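Local coordinates for ribose ABC transporter, substrate binding protein (Conexibacter woesei, PDB 4KQ9) that probably binds ribose or a related sugar outside the cell membrane and delivers it to an ABC transporter for uptake, at residues P20-I25 / L94-S99; S110-I115 / V145-E150; V133-G138 / V164-T169; S244-E249 / P275-D280. The protein carries 1 engineered substitution. All blocks are in the same frame, centred on the assembly; numbering follows the deposited sequence.

Contact 1: P20-I25 / L94-S99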
loop_
_atom_site.group_PDB
_atom_site.type_symbol
_atom_site.label_atom_id
_atom_site.label_comp_id
_atom_site.label_asym_id
_atom_site.label_seq_id
_atom_site.Cartn_x
_atom_site.Cartn_y
_atom_site.Cartn_z
ATOM N N PRO A 20 -1.761 10.567 -5.049
ATOM C CA PRO A 20 -2.917 10.621 -4.156
ATOM C C PRO A 20 -2.685 9.895 -2.818
ATOM O O PRO A 20 -3.031 10.402 -1.775
ATOM C CB PRO A 20 -4.001 9.914 -4.965
ATOM C CG PRO A 20 -3.687 10.373 -6.376
ATOM C CD PRO A 20 -2.175 10.238 -6.437
ATOM N N PHE A 21 -2.072 8.728 -2.879
ATOM C CA PHE A 21 -1.934 7.878 -1.678
ATOM C C PHE A 21 -1.173 8.646 -0.575
ATOM O O PHE A 21 -1.624 8.729 0.531
ATOM C CB PHE A 21 -1.218 6.617 -2.087
ATOM C CG PHE A 21 -0.913 5.687 -0.939
ATOM C CD1 PHE A 21 -1.930 4.910 -0.371
ATOM C CD2 PHE A 21 0.373 5.597 -0.431
ATOM C CE1 PHE A 21 -1.634 4.031 0.679
ATOM C CE2 PHE A 21 0.663 4.715 0.613
ATOM C CZ PHE A 21 -0.372 3.941 1.157
ATOM N N PHE A 22 -0.036 9.235 -0.916
ATOM C CA PHE A 22 0.795 10.003 0.057
ATOM C C PHE A 22 0.195 11.311 0.450
ATOM O O PHE A 22 0.260 11.708 1.629
ATOM C CB PHE A 22 2.236 10.141 -0.422
ATOM C CG PHE A 22 2.922 8.821 -0.587
ATOM C CD1 PHE A 22 3.401 8.135 0.512
ATOM C CD2 PHE A 22 3.041 8.237 -1.841
ATOM C CE1 PHE A 22 3.960 6.882 0.379
ATOM C CE2 PHE A 22 3.603 6.977 -1.989
ATOM C CZ PHE A 22 4.101 6.311 -0.879
ATOM N N ASN A 23 -0.545 11.938 -0.465
ATOM C CA ASN A 23 -1.347 13.054 -0.082
ATOM C C ASN A 23 -2.330 12.673 1.013
ATOM O O ASN A 23 -2.492 13.427 1.948
ATOM C CB ASN A 23 -2.052 13.711 -1.301
ATOM C CG ASN A 23 -1.091 14.542 -2.141
ATOM O OD1 ASN A 23 -0.134 15.084 -1.637
ATOM N ND2 ASN A 23 -1.334 14.614 -3.444
ATOM N N ARG A 24 -2.966 11.498 0.933
ATOM C CA ARG A 24 -3.981 11.121 1.897
ATOM C C ARG A 24 -3.348 10.760 3.240
ATOM O O ARG A 24 -3.940 10.977 4.292
ATOM C CB ARG A 24 -4.855 9.937 1.401
ATOM C CG ARG A 24 -6.115 10.364 0.605
ATOM C CD ARG A 24 -7.175 9.249 0.457
ATOM N NE ARG A 24 -6.621 7.918 0.089
ATOM C CZ ARG A 24 -6.187 7.553 -1.128
ATOM N NH1 ARG A 24 -6.232 8.417 -2.148
ATOM N NH2 ARG A 24 -5.713 6.320 -1.339
ATOM N N ILE A 25 -2.207 10.144 3.201
ATOM C CA ILE A 25 -1.493 9.879 4.471
ATOM C C ILE A 25 -1.175 11.236 5.180
ATOM O O ILE A 25 -1.413 11.367 6.353
ATOM C CB ILE A 25 -0.217 9.111 4.265
ATOM C CG1 ILE A 25 -0.492 7.728 3.644
ATOM C CG2 ILE A 25 0.452 8.910 5.604
ATOM C CD1 ILE A 25 0.757 6.902 3.574
ATOM N N LEU A 94 6.845 4.719 7.573
ATOM C CA LEU A 94 5.404 4.818 7.331
ATOM C C LEU A 94 5.089 4.411 5.895
ATOM O O LEU A 94 5.670 4.966 4.965
ATOM C CB LEU A 94 4.934 6.242 7.656
ATOM C CG LEU A 94 3.452 6.489 7.466
ATOM C CD1 LEU A 94 2.579 5.516 8.196
ATOM C CD2 LEU A 94 3.006 7.878 7.847
ATOM N N ALA A 95 4.187 3.440 5.754
ATOM C CA ALA A 95 3.690 2.792 4.493
ATOM C C ALA A 95 4.661 1.835 3.786
ATOM O O ALA A 95 4.267 0.769 3.254
ATOM C CB ALA A 95 3.126 3.813 3.523
ATOM N N ASP A 96 5.917 2.230 3.757
ATOM C CA ASP A 96 6.990 1.461 3.196
ATOM C C ASP A 96 8.193 1.461 4.133
ATOM O O ASP A 96 8.486 2.462 4.824
ATOM C CB ASP A 96 7.421 2.039 1.843
ATOM C CG ASP A 96 6.370 1.850 0.763
ATOM O OD1 ASP A 96 6.118 0.678 0.338
ATOM O OD2 ASP A 96 5.791 2.887 0.356
ATOM N N GLY A 97 8.907 0.351 4.113
ATOM C CA GLY A 97 10.044 0.106 4.983
ATOM C C GLY A 97 11.388 0.264 4.278
ATOM O O GLY A 97 11.464 0.803 3.193
ATOM N N LEU A 98 12.462 -0.092 4.963
ATOM C CA LEU A 98 13.811 -0.001 4.400
ATOM C C LEU A 98 14.293 -1.406 4.157
ATOM O O LEU A 98 13.640 -2.396 4.577
ATOM C CB LEU A 98 14.765 0.714 5.337
ATOM C CG LEU A 98 14.368 2.138 5.752
ATOM C CD1 LEU A 98 15.337 2.798 6.723
ATOM C CD2 LEU A 98 14.128 3.022 4.545
ATOM N N SER A 99 15.432 -1.488 3.473
ATOM C CA SER A 99 16.071 -2.770 3.154
ATOM C C SER A 99 16.755 -3.430 4.338
ATOM O O SER A 99 17.103 -4.590 4.257
ATOM C CB SER A 99 17.121 -2.590 2.058
ATOM O OG SER A 99 18.280 -1.944 2.581
#
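I25 and L94 make the tightest apolar meeting here: I25 CG2 lies 3.6 Å from L94 CD2 as the two branched chains slide past each other in opposite directions. The other branch of I25 is stretched out (chi2 -174°), which brings CD1 to 3.9 Å from A95 CB. F21 touches the alanine methyl as well, its CE2 coming within 3.9 Å of A95 CB; the alanine lies at the rim of the F21 ring, near its plane. F21 throws its CG anti to the backbone N (chi1 176°). Its ring meets that of F22, one residue on, with F21 CD2 3.7 Å above the F22 plane and over its centre.

Helix 20-35 follows strand 9-15, while the loop 94-99 leaves the end of strand 91-94 in the same parallel sheet; strand 66-69 lies between strands 9-15 and 91-94. In a type I periplasmic binding protein, these C-terminal strand ends and helix starts look into the cleft between the two lobes, where the sugar probably binds.

A carboxylate comes in on that side. The F22 ring turns its edge, at CZ, to D96 OD2 at 4.0 Å, with ring and carboxylate planes 41° apart and the side chains crossing at about a right angle. D96 OD2 also hydrogen-bonds a bound glycerol, probably from the crystallisation liquor, whose place is consistent with a sugar pocket. Behind the apolar group, Y12 touches both I25 and L94, while A247 of helix 247-264 covers F21 and I25.

Contact 2: S110-I115 / V145-E150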
loop_
_atom_site.group_PDB
_atom_site.type_symbol
_atom_site.label_atom_id
_atom_site.label_comp_id
_atom_site.label_asym_id
_atom_site.label_seq_id
_atom_site.Cartn_x
_atom_site.Cartn_y
_atom_site.Cartn_z
ATOM N N SER A 110 0.870 -1.381 5.820
ATOM C CA SER A 110 0.103 -2.588 5.521
ATOM C C SER A 110 0.985 -3.825 5.573
ATOM O O SER A 110 2.169 -3.752 5.341
ATOM C CB SER A 110 -0.522 -2.541 4.090
ATOM O OG SER A 110 -1.291 -1.419 3.917
ATOM N N ASP A 111 0.334 -4.951 5.828
ATOM C CA ASP A 111 0.910 -6.272 5.692
ATOM C C ASP A 111 0.636 -6.757 4.271
ATOM O O ASP A 111 -0.484 -7.206 3.958
ATOM C CB ASP A 111 0.191 -7.186 6.674
ATOM C CG ASP A 111 0.701 -8.633 6.635
ATOM O OD1 ASP A 111 1.552 -8.974 5.799
ATOM O OD2 ASP A 111 0.200 -9.418 7.476
ATOM N N PHE A 112 1.634 -6.614 3.431
ATOM C CA PHE A 112 1.495 -6.873 2.009
ATOM C C PHE A 112 1.156 -8.368 1.778
ATOM O O PHE A 112 0.439 -8.663 0.845
ATOM C CB PHE A 112 2.746 -6.499 1.242
ATOM C CG PHE A 112 3.158 -5.036 1.323
ATOM C CD1 PHE A 112 2.238 -4.012 1.359
ATOM C CD2 PHE A 112 4.537 -4.701 1.228
ATOM C CE1 PHE A 112 2.632 -2.682 1.418
ATOM C CE2 PHE A 112 4.943 -3.368 1.255
ATOM C CZ PHE A 112 3.983 -2.350 1.358
ATOM N N ALA A 113 1.599 -9.273 2.666
ATOM C CA ALA A 113 1.262 -10.734 2.581
ATOM C C ALA A 113 -0.165 -10.993 2.834
ATOM O O ALA A 113 -0.776 -11.830 2.189
ATOM C CB ALA A 113 2.109 -11.521 3.575
ATOM N N GLU A 114 -0.757 -10.228 3.768
ATOM C CA GLU A 114 -2.183 -10.276 4.010
ATOM C C GLU A 114 -3.006 -9.819 2.805
ATOM O O GLU A 114 -3.975 -10.463 2.456
ATOM C CB GLU A 114 -2.557 -9.389 5.182
ATOM C CG GLU A 114 -3.701 -9.946 5.967
ATOM C CD GLU A 114 -4.903 -9.044 5.933
ATOM O OE1 GLU A 114 -4.899 -7.991 6.619
ATOM O OE2 GLU A 114 -5.867 -9.402 5.232
ATOM N N ILE A 115 -2.598 -8.716 2.192
ATOM C CA ILE A 115 -3.224 -8.266 0.925
ATOM C C ILE A 115 -3.285 -9.424 -0.109
ATOM O O ILE A 115 -4.326 -9.659 -0.666
ATOM C CB ILE A 115 -2.503 -7.061 0.361
ATOM C CG1 ILE A 115 -2.720 -5.883 1.350
ATOM C CG2 ILE A 115 -3.103 -6.662 -0.981
ATOM C CD1 ILE A 115 -1.876 -4.686 1.113
ATOM N N VAL A 145 5.353 -6.076 -4.377
ATOM C CA VAL A 145 5.079 -7.082 -5.416
ATOM C C VAL A 145 5.356 -8.475 -4.945
ATOM O O VAL A 145 4.475 -9.383 -4.990
ATOM C CB VAL A 145 5.881 -6.731 -6.708
ATOM C CG1 VAL A 145 5.670 -7.728 -7.822
ATOM C CG2 VAL A 145 5.459 -5.375 -7.213
ATOM N N GLU A 146 6.565 -8.677 -4.405
ATOM C CA GLU A 146 6.998 -9.997 -3.997
ATOM C C GLU A 146 6.312 -10.541 -2.792
ATOM O O GLU A 146 5.929 -11.709 -2.756
ATOM C CB GLU A 146 8.525 -10.004 -3.792
ATOM C CG GLU A 146 9.284 -9.600 -5.036
ATOM C CD GLU A 146 9.123 -10.560 -6.226
ATOM O OE1 GLU A 146 8.356 -11.604 -6.148
ATOM O OE2 GLU A 146 9.776 -10.272 -7.269
ATOM N N GLU A 147 6.078 -9.710 -1.782
ATOM C CA GLU A 147 5.451 -10.239 -0.589
ATOM C C GLU A 147 4.012 -10.601 -0.824
ATOM O O GLU A 147 3.546 -11.669 -0.356
ATOM C CB GLU A 147 5.487 -9.236 0.552
ATOM C CG GLU A 147 6.875 -8.943 1.075
ATOM C CD GLU A 147 6.845 -8.028 2.313
ATOM O OE1 GLU A 147 5.735 -7.837 2.905
ATOM O OE2 GLU A 147 7.940 -7.515 2.691
ATOM N N GLN A 148 3.274 -9.730 -1.521
ATOM C CA GLN A 148 1.890 -10.106 -1.834
ATOM C C GLN A 148 1.817 -11.353 -2.747
ATOM O O GLN A 148 0.924 -12.199 -2.577
ATOM C CB GLN A 148 1.095 -8.937 -2.379
ATOM C CG GLN A 148 1.248 -8.616 -3.800
ATOM C CD GLN A 148 0.290 -7.498 -4.183
ATOM O OE1 GLN A 148 0.693 -6.352 -4.379
ATOM N NE2 GLN A 148 -0.976 -7.825 -4.256
ATOM N N GLY A 149 2.752 -11.466 -3.659
ATOM C CA GLY A 149 2.765 -12.552 -4.649
ATOM C C GLY A 149 3.065 -13.896 -4.025
ATOM O O GLY A 149 2.427 -14.900 -4.358
ATOM N N GLU A 150 4.032 -13.953 -3.114
ATOM C CA GLU A 150 4.307 -15.212 -2.452
ATOM C C GLU A 150 3.133 -15.593 -1.552
ATOM O O GLU A 150 2.694 -16.737 -1.535
ATOM C CB GLU A 150 5.664 -15.215 -1.745
ATOM C CG GLU A 150 6.117 -16.651 -1.426
ATOM C CD GLU A 150 6.015 -17.660 -2.618
ATOM O OE1 GLU A 150 5.441 -18.776 -2.398
ATOM O OE2 GLU A 150 6.490 -17.359 -3.770
HETATM O O HOH W 1 4.395 -6.109 4.363
#
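F112 and E147 meet where the first turn of helix 112-126 packs against helix 143-159, in the second lobe of the binding-protein fold. D111 is the N-cap of the first helix, its OD1 accepting weak bonds from the backbone N of A113 and of E114. The helices come close: the CA atoms of A113 and Q148 are only 4.5 Å apart.

E147 sets CG beside its backbone N and is extended beyond it (chi2 -175°), which brings the carboxylate obliquely across to F112. OE1 ends 3.7 Å from F112 CB and 3.8 Å from F112 CD2, oblique to the ring, with ring and carboxylate planes 52° apart. S110 O lies over one face of the F112 ring, offset toward the rim; F144 meets the same ring edge-to-face.

The Q148 side chain leaves in the crowded position between its backbone N and carbonyl carbon (chi1 82°). Its start is tight against the other helix, with Q148 CB 3.3 Å from F112 O and Q148 CA making a C-H...O contact to the same oxygen.

A water links the segments. The nearby carboxylate of D111 is 5.2 Å from that of E147, OD1 to OE1, and would probably disfavour two full charges, while the helix start may partly offset this. The water donates weakly to S110 O, accepts from F112 N at 3.0 Å and donates to E147 OE1 at 2.6 Å.

Contact 3: V133-G138 / V164-T169; sequences VAMVNG and VDDVYT
V133 O accepts from V164 N, 2.8 Å away. The two strands run side by side and parallel, their axes 11° apart, and helix 143-159 connects them: a beta-alpha-beta crossover at the edge of the second lobe's sheet. A134 CA adds a C-H...O contact to D165 O. M135, a selenomethionine, bonds across through both its N and its O: the N donates to D165 O at 2.8 Å and the O accepts from V167 N at 2.9 Å. V136 turns to the other face, where its CG1 meets T169 CG2 at 3.8 Å, the two side chains crossing at about a right angle.

N137 does most of the side-chain work. Its backbone N and its ND2 both donate to V167 O, ND2 from above the carbonyl plane at 3.1 Å. ND2 also reaches D166 OD1 in a weak bond of 2.9 Å, while D166 OD2 pairs with R153. N137 CB lies over one face of Y168, a CH-pi contact 4.1 Å from the ring centroid, and ND2 also sits above the ring, over its centre; the phenol OH is held by E146 and R153. A leucine at Y168 would probably leave E146 and R153 without this hydroxyl partner and uncover N137 CB and ND2. N137 O takes T169 OG1 at 2.7 Å, in the carbonyl plane on a lone pair, and G138 O accepts from T169 N. Toward G138 and T169, then, side-chain donors join the peptides in the pairing, and V167 O, held twice by N137, should restrain the side-chain amide of N137 from turning.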
loop_
_atom_site.group_PDB
_atom_site.type_symbol
_atom_site.label_atom_id
_atom_site.label_comp_id
_atom_site.label_asym_id
_atom_site.label_seq_id
_atom_site.Cartn_x
_atom_site.Cartn_y
_atom_site.Cartn_z
ATOM N N VAL A 133 -5.791 -19.510 -12.894
ATOM C CA VAL A 133 -5.483 -18.087 -12.606
ATOM C C VAL A 133 -4.151 -17.717 -13.264
ATOM O O VAL A 133 -3.264 -18.568 -13.422
ATOM C CB VAL A 133 -5.422 -17.837 -11.102
ATOM C CG1 VAL A 133 -4.266 -18.601 -10.479
ATOM C CG2 VAL A 133 -5.204 -16.344 -10.788
ATOM N N ALA A 134 -3.998 -16.447 -13.633
ATOM C CA ALA A 134 -2.748 -15.886 -14.009
ATOM C C ALA A 134 -2.446 -14.689 -13.129
ATOM O O ALA A 134 -3.348 -14.042 -12.553
ATOM C CB ALA A 134 -2.770 -15.441 -15.462
HETATM N N MSE A 135 -1.157 -14.421 -13.027
HETATM C CA MSE A 135 -0.662 -13.356 -12.155
HETATM C C MSE A 135 0.117 -12.411 -12.983
HETATM O O MSE A 135 1.056 -12.823 -13.699
HETATM C CB MSE A 135 0.175 -13.996 -11.014
HETATM C CG MSE A 135 -0.714 -14.802 -10.097
HETATM SE SE MSE A 135 0.415 -15.557 -8.610
HETATM C CE MSE A 135 1.051 -13.860 -7.756
ATOM N N VAL A 136 -0.256 -11.147 -12.895
ATOM C CA VAL A 136 0.463 -10.045 -13.523
ATOM C C VAL A 136 1.047 -9.183 -12.418
ATOM O O VAL A 136 0.370 -8.283 -11.838
ATOM C CB VAL A 136 -0.437 -9.238 -14.486
ATOM C CG1 VAL A 136 0.269 -7.968 -15.056
ATOM C CG2 VAL A 136 -0.948 -10.124 -15.644
ATOM N N ASN A 137 2.301 -9.438 -12.139
ATOM C CA ASN A 137 2.995 -8.809 -11.036
ATOM C C ASN A 137 3.591 -7.549 -11.551
ATOM O O ASN A 137 3.727 -7.418 -12.754
ATOM C CB ASN A 137 4.065 -9.718 -10.442
ATOM C CG ASN A 137 3.528 -11.014 -9.861
ATOM O OD1 ASN A 137 3.036 -11.063 -8.705
ATOM N ND2 ASN A 137 3.684 -12.102 -10.614
ATOM N N GLY A 138 3.857 -6.563 -10.675
ATOM C CA GLY A 138 4.518 -5.307 -11.071
ATOM C C GLY A 138 6.051 -5.593 -11.089
ATOM O O GLY A 138 6.476 -6.689 -11.504
ATOM N N VAL A 164 -1.436 -20.500 -14.387
ATOM C CA VAL A 164 -1.016 -20.816 -15.754
ATOM C C VAL A 164 -0.019 -19.866 -16.334
ATOM O O VAL A 164 0.626 -20.205 -17.299
ATOM C CB VAL A 164 -2.186 -20.928 -16.742
ATOM C CG1 VAL A 164 -2.978 -22.192 -16.439
ATOM C CG2 VAL A 164 -3.109 -19.727 -16.691
ATOM N N ASP A 165 0.075 -18.647 -15.776
ATOM C CA ASP A 165 1.048 -17.664 -16.203
ATOM C C ASP A 165 1.280 -16.797 -14.956
ATOM O O ASP A 165 0.378 -16.520 -14.193
ATOM C CB ASP A 165 0.503 -16.824 -17.378
ATOM C CG ASP A 165 1.228 -17.068 -18.729
ATOM O OD1 ASP A 165 2.449 -17.476 -18.798
ATOM O OD2 ASP A 165 0.558 -16.856 -19.771
ATOM N N ASP A 166 2.523 -16.442 -14.736
ATOM C CA ASP A 166 2.931 -15.774 -13.534
ATOM C C ASP A 166 4.060 -14.930 -14.009
ATOM O O ASP A 166 5.178 -15.434 -13.961
ATOM C CB ASP A 166 3.427 -16.827 -12.501
ATOM C CG ASP A 166 3.889 -16.208 -11.154
ATOM O OD1 ASP A 166 3.998 -14.960 -11.054
ATOM O OD2 ASP A 166 4.084 -16.966 -10.173
ATOM N N VAL A 167 3.766 -13.682 -14.423
ATOM C CA VAL A 167 4.660 -12.771 -15.076
ATOM C C VAL A 167 4.916 -11.457 -14.306
ATOM O O VAL A 167 4.124 -11.060 -13.448
ATOM C CB VAL A 167 4.190 -12.372 -16.468
ATOM C CG1 VAL A 167 3.977 -13.608 -17.369
ATOM C CG2 VAL A 167 2.951 -11.508 -16.408
ATOM N N TYR A 168 6.090 -10.871 -14.549
ATOM C CA TYR A 168 6.540 -9.634 -13.854
ATOM C C TYR A 168 6.529 -8.640 -14.949
ATOM O O TYR A 168 6.618 -9.030 -16.083
ATOM C CB TYR A 168 7.894 -9.810 -13.209
ATOM C CG TYR A 168 7.837 -10.591 -11.975
ATOM C CD1 TYR A 168 7.895 -11.994 -11.994
ATOM C CD2 TYR A 168 7.724 -9.961 -10.768
ATOM C CE1 TYR A 168 7.819 -12.716 -10.818
ATOM C CE2 TYR A 168 7.693 -10.664 -9.604
ATOM C CZ TYR A 168 7.758 -12.041 -9.629
ATOM O OH TYR A 168 7.678 -12.722 -8.469
ATOM N N THR A 169 6.278 -7.369 -14.657
ATOM C CA THR A 169 6.129 -6.325 -15.659
ATOM C C THR A 169 7.124 -5.187 -15.278
ATOM O O THR A 169 7.734 -5.251 -14.208
ATOM C CB THR A 169 4.687 -5.695 -15.696
ATOM O OG1 THR A 169 4.253 -5.363 -14.369
ATOM C CG2 THR A 169 3.629 -6.630 -16.292
#

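Contact 4: S244-E249 / P275-D280; sequences SQCAYE and PVIEID
E249 and P275 cross at about a right angle, the carboxylate laid against the proline ring at CG. E249 OE1 and CD are each 3.5 Å from P275 CG, a reach made possible by a CG anti to the backbone N (chi1 -159°) and a chain extended beyond it. An alanine at E249 would probably open a gap beside the P275 ring and leave P275 CG without its cover.

Closer in, C246 keeps SG beside its backbone N, 3.3 Å from P275 O and 4.1 Å from I277 CG1. This sulfur is in the disulfide with C296, tying the segment to helix 291-297.

S244 and I277 form a hydrogen-bonded antiparallel pair, I277 O receiving S244 N at 2.8 Å and S244 O receiving I277 N at 3.1 Å. The pair belongs to the two-stranded sheet 241-244 and 277-280, and the two segments are two of the three interlobe crossings of a type I binding protein. From it the chain passes through an ST turn, where S244 OG, bonded also to E297, accepts from C246 N. C246 is the N-cap of helix 247-264. One water bridges the segments, donating to Q245 O at 2.6 Å and to P275 O at 2.7 Å.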
loop_
_atom_site.group_PDB
_atom_site.type_symbol
_atom_site.label_atom_id
_atom_site.label_comp_id
_atom_site.label_asym_id
_atom_site.label_seq_id
_atom_site.Cartn_x
_atom_site.Cartn_y
_atom_site.Cartn_z
ATOM N N SER A 244 -8.173 -1.523 -0.338
ATOM C CA SER A 244 -7.624 -0.229 0.189
ATOM C C SER A 244 -6.583 -0.464 1.279
ATOM O O SER A 244 -6.776 -1.330 2.143
ATOM C CB SER A 244 -8.722 0.605 0.743
ATOM O OG SER A 244 -8.166 1.692 1.422
ATOM N N GLN A 245 -5.466 0.272 1.193
ATOM C CA GLN A 245 -4.452 0.255 2.223
ATOM C C GLN A 245 -4.683 1.350 3.230
ATOM O O GLN A 245 -3.831 1.579 4.034
ATOM C CB GLN A 245 -3.116 0.490 1.566
ATOM C CG GLN A 245 -2.694 -0.664 0.688
ATOM C CD GLN A 245 -1.247 -0.464 0.225
ATOM O OE1 GLN A 245 -0.997 -0.243 -0.955
ATOM N NE2 GLN A 245 -0.315 -0.470 1.157
ATOM N N CYS A 246 -5.826 2.050 3.171
ATOM C CA CYS A 246 -6.277 2.942 4.254
ATOM C C CYS A 246 -5.269 4.042 4.591
ATOM O O CYS A 246 -4.816 4.166 5.731
ATOM C CB CYS A 246 -6.560 2.107 5.475
ATOM S SG CYS A 246 -7.952 0.960 5.217
ATOM N N ALA A 247 -4.894 4.786 3.570
ATOM C CA ALA A 247 -3.838 5.804 3.658
ATOM C C ALA A 247 -4.119 6.797 4.751
ATOM O O ALA A 247 -3.229 7.184 5.538
ATOM C CB ALA A 247 -3.732 6.517 2.347
ATOM N N TYR A 248 -5.361 7.244 4.820
ATOM C CA TYR A 248 -5.749 8.226 5.833
ATOM C C TYR A 248 -5.535 7.719 7.266
ATOM O O TYR A 248 -4.995 8.444 8.138
ATOM C CB TYR A 248 -7.225 8.627 5.639
ATOM C CG TYR A 248 -7.606 9.844 6.489
ATOM C CD1 TYR A 248 -7.403 11.123 6.028
ATOM C CD2 TYR A 248 -8.194 9.683 7.732
ATOM C CE1 TYR A 248 -7.764 12.241 6.807
ATOM C CE2 TYR A 248 -8.556 10.773 8.499
ATOM C CZ TYR A 248 -8.318 12.035 8.027
ATOM O OH TYR A 248 -8.693 13.093 8.793
ATOM N N GLU A 249 -5.974 6.487 7.530
ATOM C CA GLU A 249 -5.750 5.865 8.799
ATOM C C GLU A 249 -4.281 5.638 9.126
ATOM O O GLU A 249 -3.894 5.726 10.312
ATOM C CB GLU A 249 -6.499 4.554 8.839
ATOM C CG GLU A 249 -6.763 4.046 10.237
ATOM C CD GLU A 249 -7.889 2.981 10.351
ATOM O OE1 GLU A 249 -8.561 2.541 9.349
ATOM O OE2 GLU A 249 -8.137 2.613 11.531
ATOM N N PRO A 275 -4.848 -1.390 9.088
ATOM C CA PRO A 275 -6.001 -2.016 8.488
ATOM C C PRO A 275 -6.016 -1.908 6.964
ATOM O O PRO A 275 -5.497 -0.984 6.384
ATOM C CB PRO A 275 -7.194 -1.281 9.087
ATOM C CG PRO A 275 -6.709 -0.319 10.027
ATOM C CD PRO A 275 -5.212 -0.266 9.934
ATOM N N VAL A 276 -6.508 -2.959 6.339
ATOM C CA VAL A 276 -6.842 -2.949 4.912
ATOM C C VAL A 276 -8.313 -3.365 4.788
ATOM O O VAL A 276 -8.815 -4.067 5.687
ATOM C CB VAL A 276 -5.949 -3.898 4.100
ATOM C CG1 VAL A 276 -4.494 -3.573 4.253
ATOM C CG2 VAL A 276 -6.202 -5.386 4.381
ATOM N N ILE A 277 -8.979 -2.897 3.735
ATOM C CA ILE A 277 -10.382 -3.135 3.489
ATOM C C ILE A 277 -10.577 -3.614 2.048
ATOM O O ILE A 277 -10.135 -2.936 1.133
ATOM C CB ILE A 277 -11.255 -1.902 3.715
ATOM C CG1 ILE A 277 -11.221 -1.509 5.184
ATOM C CG2 ILE A 277 -12.688 -2.246 3.406
ATOM C CD1 ILE A 277 -12.043 -0.328 5.592
ATOM N N GLU A 278 -11.177 -4.775 1.884
ATOM C CA GLU A 278 -11.572 -5.349 0.578
ATOM C C GLU A 278 -12.906 -4.795 0.104
ATOM O O GLU A 278 -13.892 -4.694 0.898
ATOM C CB GLU A 278 -11.835 -6.853 0.718
ATOM C CG GLU A 278 -10.698 -7.645 1.256
ATOM C CD GLU A 278 -11.089 -9.097 1.595
ATOM O OE1 GLU A 278 -11.550 -9.857 0.704
ATOM O OE2 GLU A 278 -10.921 -9.489 2.774
ATOM N N ILE A 279 -12.986 -4.529 -1.201
ATOM C CA ILE A 279 -14.131 -3.913 -1.808
ATOM C C ILE A 279 -14.468 -4.790 -2.996
ATOM O O ILE A 279 -13.618 -4.912 -3.865
ATOM C CB ILE A 279 -13.732 -2.527 -2.319
ATOM C CG1 ILE A 279 -13.079 -1.724 -1.208
ATOM C CG2 ILE A 279 -14.933 -1.794 -2.877
ATOM C CD1 ILE A 279 -12.941 -0.292 -1.571
ATOM N N ASP A 280 -15.651 -5.427 -3.026
ATOM C CA ASP A 280 -16.049 -6.241 -4.163
ATOM C C ASP A 280 -17.384 -5.783 -4.714
ATOM O O ASP A 280 -18.041 -4.898 -4.154
ATOM C CB ASP A 280 -15.938 -7.736 -3.878
ATOM C CG ASP A 280 -17.048 -8.255 -2.929
ATOM O OD1 ASP A 280 -18.236 -8.065 -3.249
ATOM O OD2 ASP A 280 -16.713 -8.857 -1.889
HETATM O O HOH W 2 -2.962 -0.326 5.657
#

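In the fold
From the N terminus, contact 1 comes first: it closes a 68-residue loop within the first lobe, bringing helix 20-35 to the end of strand 91-94. The chain then passes into the second lobe, where contacts 2 and 3 cross, since strand 132-136 precedes the helix that 110-115 meets and strand 162-167 follows it; E146 and Y168 join them directly. Contact 4 closes last, in series, pairing the end of strand 241-244, just ahead of helix 247-264, with strand 277-280 and so tying the lobes at their crossings. Contact 2 touches contact 1 through F112 and A95, and contact 4 through S110 and Q245; A247 packs on contact 1. Contact 3 stands apart from contacts 1 and 4.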